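Local structure of A223 penton protein C-terminal domain-containing protein (Sulfolobus turreted icosahedral virus, 4IL7) at residues 78-83 / 89-94; 113-118 / 122-127. The protein probably builds part of the viral capsid as a penton protein, this fragment being its C-terminal, partial jelly-roll domain. The protein carries 1 engineered substitution. One frame throughout, in Å; residues are numbered along the deposited sequence.

Interaction 1 of 2, residues 78-83 / 89-94; sequences LIYSGF and QTYTIP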
loop_
_atom_site.group_PDB
_atom_site.type_symbol
_atom_site.label_atom_id
_atom_site.label_comp_id
_atom_site.label_asym_id
_atom_site.label_seq_id
_atom_site.Cartn_x
_atom_site.Cartn_y
_atom_site.Cartn_z
ATOM N N LEU A 78 10.269 5.148 3.700
ATOM C CA LEU A 78 8.956 5.254 4.340
ATOM C C LEU A 78 8.061 6.124 3.492
ATOM O O LEU A 78 8.382 7.278 3.134
ATOM C CB LEU A 78 9.107 5.844 5.735
ATOM C CG LEU A 78 7.803 6.088 6.528
ATOM C CD1 LEU A 78 7.092 4.773 6.767
ATOM C CD2 LEU A 78 8.106 6.768 7.808
ATOM N N ILE A 79 6.820 5.638 3.250
ATOM C CA ILE A 79 5.816 6.396 2.523
ATOM C C ILE A 79 4.671 6.844 3.437
ATOM O O ILE A 79 4.221 7.995 3.359
ATOM C CB ILE A 79 5.298 5.599 1.304
ATOM C CG1 ILE A 79 6.447 5.380 0.291
ATOM C CG2 ILE A 79 4.082 6.246 0.653
ATOM C CD1 ILE A 79 6.132 4.350 -0.780
ATOM N N TYR A 80 4.159 5.939 4.272
ATOM C CA TYR A 80 3.014 6.280 5.144
ATOM C C TYR A 80 2.984 5.352 6.356
ATOM O O TYR A 80 3.260 4.154 6.254
ATOM C CB TYR A 80 1.681 6.144 4.409
ATOM C CG TYR A 80 0.463 6.457 5.263
ATOM C CD1 TYR A 80 0.235 7.714 5.698
ATOM C CD2 TYR A 80 -0.359 5.447 5.698
ATOM C CE1 TYR A 80 -0.871 7.986 6.469
ATOM C CE2 TYR A 80 -1.482 5.726 6.499
ATOM C CZ TYR A 80 -1.737 7.002 6.869
ATOM O OH TYR A 80 -2.833 7.358 7.681
ATOM N N SER A 81 2.677 5.888 7.507
ATOM C CA SER A 81 2.354 5.078 8.676
ATOM C C SER A 81 1.122 5.643 9.305
ATOM O O SER A 81 1.086 6.843 9.639
ATOM C CB SER A 81 3.534 5.172 9.669
ATOM O OG SER A 81 3.275 4.504 10.887
ATOM N N GLY A 82 0.112 4.855 9.587
ATOM C CA GLY A 82 -1.094 5.334 10.186
ATOM C C GLY A 82 -2.043 4.218 10.579
ATOM O O GLY A 82 -1.631 3.059 10.694
ATOM N N PHE A 83 -3.317 4.539 10.675
ATOM C CA PHE A 83 -4.272 3.706 11.330
ATOM C C PHE A 83 -5.652 3.933 10.676
ATOM O O PHE A 83 -5.929 5.026 10.196
ATOM C CB PHE A 83 -4.320 4.077 12.821
ATOM C CG PHE A 83 -3.000 3.975 13.496
ATOM C CD1 PHE A 83 -2.190 5.130 13.699
ATOM C CD2 PHE A 83 -2.547 2.714 13.852
ATOM C CE1 PHE A 83 -0.935 4.980 14.256
ATOM C CE2 PHE A 83 -1.254 2.597 14.420
ATOM C CZ PHE A 83 -0.466 3.716 14.613
ATOM N N GLN A 89 -4.520 10.778 2.110
ATOM C CA GLN A 89 -4.084 11.460 0.891
ATOM C C GLN A 89 -3.611 10.410 -0.128
ATOM O O GLN A 89 -3.638 9.218 0.161
ATOM C CB GLN A 89 -3.008 12.544 1.157
ATOM C CG GLN A 89 -1.618 12.013 1.393
ATOM C CD GLN A 89 -0.505 13.064 1.390
ATOM O OE1 GLN A 89 -0.470 13.926 2.263
ATOM N NE2 GLN A 89 0.438 12.967 0.415
ATOM N N THR A 90 -3.243 10.852 -1.317
ATOM C CA THR A 90 -2.500 10.056 -2.272
ATOM C C THR A 90 -0.994 10.192 -2.029
ATOM O O THR A 90 -0.525 11.166 -1.431
ATOM C CB THR A 90 -2.815 10.452 -3.718
ATOM O OG1 THR A 90 -2.434 11.783 -3.953
ATOM C CG2 THR A 90 -4.274 10.268 -3.978
ATOM N N TYR A 91 -0.240 9.178 -2.459
ATOM C CA TYR A 91 1.216 9.142 -2.232
ATOM C C TYR A 91 1.891 8.817 -3.533
ATOM O O TYR A 91 1.348 8.065 -4.338
ATOM C CB TYR A 91 1.613 8.091 -1.163
ATOM C CG TYR A 91 0.899 8.372 0.115
ATOM C CD1 TYR A 91 1.345 9.314 0.984
ATOM C CD2 TYR A 91 -0.281 7.732 0.395
ATOM C CE1 TYR A 91 0.635 9.639 2.146
ATOM C CE2 TYR A 91 -1.003 8.029 1.506
ATOM C CZ TYR A 91 -0.596 9.019 2.335
ATOM O OH TYR A 91 -1.334 9.292 3.422
ATOM N N THR A 92 3.105 9.318 -3.698
ATOM C CA THR A 92 3.925 9.047 -4.860
ATOM C C THR A 92 5.053 8.123 -4.491
ATOM O O THR A 92 5.788 8.368 -3.530
ATOM C CB THR A 92 4.495 10.360 -5.437
ATOM O OG1 THR A 92 3.406 11.166 -5.868
ATOM C CG2 THR A 92 5.415 10.075 -6.647
ATOM N N ILE A 93 5.212 7.057 -5.233
ATOM C CA ILE A 93 6.301 6.142 -5.009
ATOM C C ILE A 93 7.557 6.726 -5.695
ATOM O O ILE A 93 7.519 7.036 -6.875
ATOM C CB ILE A 93 5.902 4.764 -5.560
ATOM C CG1 ILE A 93 4.746 4.212 -4.696
ATOM C CG2 ILE A 93 7.088 3.832 -5.578
ATOM C CD1 ILE A 93 4.018 3.035 -5.288
ATOM N N PRO A 94 8.665 6.889 -4.951
ATOM C CA PRO A 94 9.779 7.713 -5.464
ATOM C C PRO A 94 10.760 7.019 -6.399
ATOM O O PRO A 94 11.535 7.710 -7.081
ATOM C CB PRO A 94 10.500 8.121 -4.180
ATOM C CG PRO A 94 10.314 6.957 -3.277
ATOM C CD PRO A 94 8.890 6.497 -3.545
#

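Interaction 2 of 2, residues 113-118 / 122-127; sequences QITLTI and TMTFNL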
loop_
_atom_site.group_PDB
_atom_site.type_symbol
_atom_site.label_atom_id
_atom_site.label_comp_id
_atom_site.label_asym_id
_atom_site.label_seq_id
_atom_site.Cartn_x
_atom_site.Cartn_y
_atom_site.Cartn_z
ATOM N N GLN A 113 -8.178 -3.737 -0.151
ATOM C CA GLN A 113 -7.803 -3.416 -1.523
ATOM C C GLN A 113 -6.924 -2.196 -1.535
ATOM O O GLN A 113 -7.135 -1.308 -0.731
ATOM C CB GLN A 113 -9.013 -3.138 -2.409
ATOM C CG GLN A 113 -9.894 -4.323 -2.693
ATOM C CD GLN A 113 -10.788 -4.032 -3.895
ATOM O OE1 GLN A 113 -11.034 -2.815 -4.265
ATOM N NE2 GLN A 113 -11.115 -5.088 -4.598
ATOM N N ILE A 114 -6.018 -2.143 -2.511
ATOM C CA ILE A 114 -5.248 -0.927 -2.839
ATOM C C ILE A 114 -5.302 -0.715 -4.323
ATOM O O ILE A 114 -5.262 -1.639 -5.106
ATOM C CB ILE A 114 -3.777 -0.987 -2.302
ATOM C CG1 ILE A 114 -3.051 0.345 -2.375
ATOM C CG2 ILE A 114 -3.024 -2.125 -2.933
ATOM C CD1 ILE A 114 -1.692 0.362 -1.636
ATOM N N THR A 115 -5.324 0.570 -4.736
ATOM C CA THR A 115 -5.286 0.961 -6.121
ATOM C C THR A 115 -4.082 1.780 -6.412
ATOM O O THR A 115 -3.774 2.737 -5.652
ATOM C CB THR A 115 -6.524 1.763 -6.501
ATOM O OG1 THR A 115 -7.691 1.004 -6.204
ATOM C CG2 THR A 115 -6.560 2.147 -7.974
ATOM N N LEU A 116 -3.342 1.450 -7.441
ATOM C CA LEU A 116 -2.164 2.131 -7.916
ATOM C C LEU A 116 -2.343 2.645 -9.307
ATOM O O LEU A 116 -3.007 1.962 -10.132
ATOM C CB LEU A 116 -0.946 1.216 -7.937
ATOM C CG LEU A 116 -0.584 0.472 -6.647
ATOM C CD1 LEU A 116 0.669 -0.361 -6.788
ATOM C CD2 LEU A 116 -0.413 1.407 -5.474
ATOM N N THR A 117 -1.749 3.751 -9.679
ATOM C CA THR A 117 -1.782 4.256 -11.031
ATOM C C THR A 117 -0.396 4.586 -11.492
ATOM O O THR A 117 0.376 5.180 -10.743
ATOM C CB THR A 117 -2.745 5.429 -11.144
ATOM O OG1 THR A 117 -2.198 6.619 -10.525
ATOM C CG2 THR A 117 -4.058 5.167 -10.623
ATOM N N ILE A 118 -0.045 4.242 -12.723
ATOM C CA ILE A 118 1.241 4.590 -13.293
ATOM C C ILE A 118 0.926 4.989 -14.717
ATOM O O ILE A 118 0.371 4.201 -15.511
ATOM C CB ILE A 118 2.273 3.439 -13.192
ATOM C CG1 ILE A 118 3.579 3.792 -13.889
ATOM C CG2 ILE A 118 1.786 2.097 -13.726
ATOM C CD1 ILE A 118 4.336 4.969 -13.279
ATOM N N THR A 122 -4.168 1.787 -14.486
ATOM C CA THR A 122 -4.660 1.636 -13.136
ATOM C C THR A 122 -4.639 0.163 -12.779
ATOM O O THR A 122 -4.786 -0.659 -13.644
ATOM C CB THR A 122 -6.053 2.202 -12.992
ATOM O OG1 THR A 122 -6.071 3.571 -13.324
ATOM C CG2 THR A 122 -6.538 2.047 -11.610
ATOM N N MET A 123 -4.224 -0.173 -11.585
ATOM C CA MET A 123 -4.166 -1.524 -11.030
ATOM C C MET A 123 -4.858 -1.569 -9.705
ATOM O O MET A 123 -4.752 -0.672 -8.904
ATOM C CB MET A 123 -2.718 -1.981 -10.875
ATOM C CG MET A 123 -1.964 -1.871 -12.204
ATOM S SD MET A 123 -0.240 -1.919 -12.068
ATOM C CE MET A 123 0.190 -0.300 -11.415
ATOM N N THR A 124 -5.563 -2.660 -9.453
ATOM C CA THR A 124 -6.225 -2.942 -8.182
ATOM C C THR A 124 -5.712 -4.256 -7.620
ATOM O O THR A 124 -5.700 -5.262 -8.336
ATOM C CB THR A 124 -7.725 -2.948 -8.292
ATOM O OG1 THR A 124 -8.157 -1.676 -8.841
ATOM C CG2 THR A 124 -8.426 -3.188 -7.006
ATOM N N PHE A 125 -5.295 -4.232 -6.360
ATOM C CA PHE A 125 -4.705 -5.419 -5.707
ATOM C C PHE A 125 -5.456 -5.754 -4.420
ATOM O O PHE A 125 -5.763 -4.907 -3.603
ATOM C CB PHE A 125 -3.242 -5.161 -5.335
ATOM C CG PHE A 125 -2.386 -4.872 -6.505
ATOM C CD1 PHE A 125 -2.197 -3.561 -6.948
ATOM C CD2 PHE A 125 -1.757 -5.887 -7.210
ATOM C CE1 PHE A 125 -1.415 -3.275 -8.023
ATOM C CE2 PHE A 125 -0.935 -5.591 -8.316
ATOM C CZ PHE A 125 -0.803 -4.275 -8.685
ATOM N N ASN A 126 -5.648 -7.041 -4.220
ATOM C CA ASN A 126 -6.057 -7.603 -2.929
ATOM C C ASN A 126 -4.925 -7.416 -1.897
ATOM O O ASN A 126 -3.785 -7.569 -2.173
ATOM C CB ASN A 126 -6.309 -9.097 -3.101
ATOM C CG ASN A 126 -6.954 -9.657 -1.895
ATOM O OD1 ASN A 126 -8.088 -9.386 -1.627
ATOM N ND2 ASN A 126 -6.208 -10.476 -1.202
ATOM N N LEU A 127 -5.403 -7.047 -0.705
ATOM C CA LEU A 127 -4.512 -6.989 0.481
ATOM C C LEU A 127 -4.941 -8.055 1.481
ATOM O O LEU A 127 -6.089 -8.298 1.696
ATOM C CB LEU A 127 -4.592 -5.653 1.177
ATOM C CG LEU A 127 -4.092 -4.467 0.360
ATOM C CD1 LEU A 127 -4.391 -3.174 1.105
ATOM C CD2 LEU A 127 -2.639 -4.586 0.057
HETATM O O HOH W 1 -10.008 -7.369 -2.600
#

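Interaction 1 of 2, residues 78-83 / 89-94
The phenolic oxygen of Y91 lies against the ring of Y80, 3.2 Å from Y80 CD1 and nearly as close to its CE1. Behind this oxygen the two rings meet at an oblique tilt, their planes 37° apart and their centroids separated by 5.3 Å. Y80 CB sits 4.2 Å above one face of the Y91 ring, displaced toward its rim. The Y80 ring reaches this place because its CG is anti to the backbone N (chi1 179°). At its far end Y80 OH passes over the backbone of the buried G82, 3.7 Å from G82 CA.

I79 and Y80 can both face Y91 because they form a classic beta bulge opposite I155 of strand 150-158. The contact thus joins edge strands of the two antiparallel sheets of a jelly-roll-like sandwich, 76-83 from one sheet and 86-92 from the other, through side chains. I79 divides its branches between two neighbours: CG2 rests 3.6 Å from Y91 CB at the root of the tyrosine, and CD1 reaches I93 CG1 at 4.2 Å, with P94 CD slightly farther away. I79 and I93 also touch L99 of strand 97-104, and L87 and P88 lie against Y80.

Interaction 2 of 2, residues 113-118 / 122-127
I114 pairs with F125, and L116 with M123, as the hydrogen-bonded pairs of an antiparallel hairpin. F125 N reaches I114 O at 2.9 Å and M123 N reaches L116 O at the same length, both nearly straight at 167°; the return bonds, from I114 N to F125 O and from L116 N to M123 O, are of similar length. Weaker CA-H...O contacts fill in between them, so that F125 O, for example, also receives Q113 CA.

The face carrying I114, L116, F125 and L127 is the closely packed one. L116 crosses F125 at about a right angle, its CD1 3.8 Å from F125 CE1. With CG1 of I114 anti to its N (chi1 -168°), the CG2 branch falls between N and the carbonyl carbon, 3.9 Å from both F125 CB and L127 CD2. Toward the turn, in the modelled conformer of M123, the methyl CE lies 3.7 Å from I118 CG2.

The other face is looser and more polar, lined by T115, T117, T122 and T124 with Q113 and N126. Here the threonine methyls do most of the touching: T115 CG2 meets T122 CG2 diagonally at 3.6 Å, whereas the T115 and T124 hydroxyls stay too far apart to bond. At the end remote from the turn, a water stands 2.9 Å from N126 OD1 and may also link to Q113, which is modelled in two conformers.

Strand 121-128 is an outer strand of its sheet, while 110-118 continues inward to 141-147, where I142 touches I114 and L116. From the facing sheet, I134 of strand 130-136 packs on L116 and F125, and I101 of strand 97-104 on I114.

How the interactions relate
From the N terminus, interaction 1 comes first, closing the short connection between strands 76-83 and 86-92 as the chain passes from one sheet to the other. The chain then returns to the first sheet as strand 97-104 before interaction 2 closes the tight turn between 110-118 and 121-128. The two loops follow in series, neither nesting nor crossing. Interaction 1 bridges the sheets at one margin; interaction 2 builds the opposite margin of the second sheet, with strand 141-147 between 86-92 and 110-118. Their centres are 14 Å apart and they do not touch, but L99 of strand 97-104 contacts I79, I93 and L116, connecting both to a common interior.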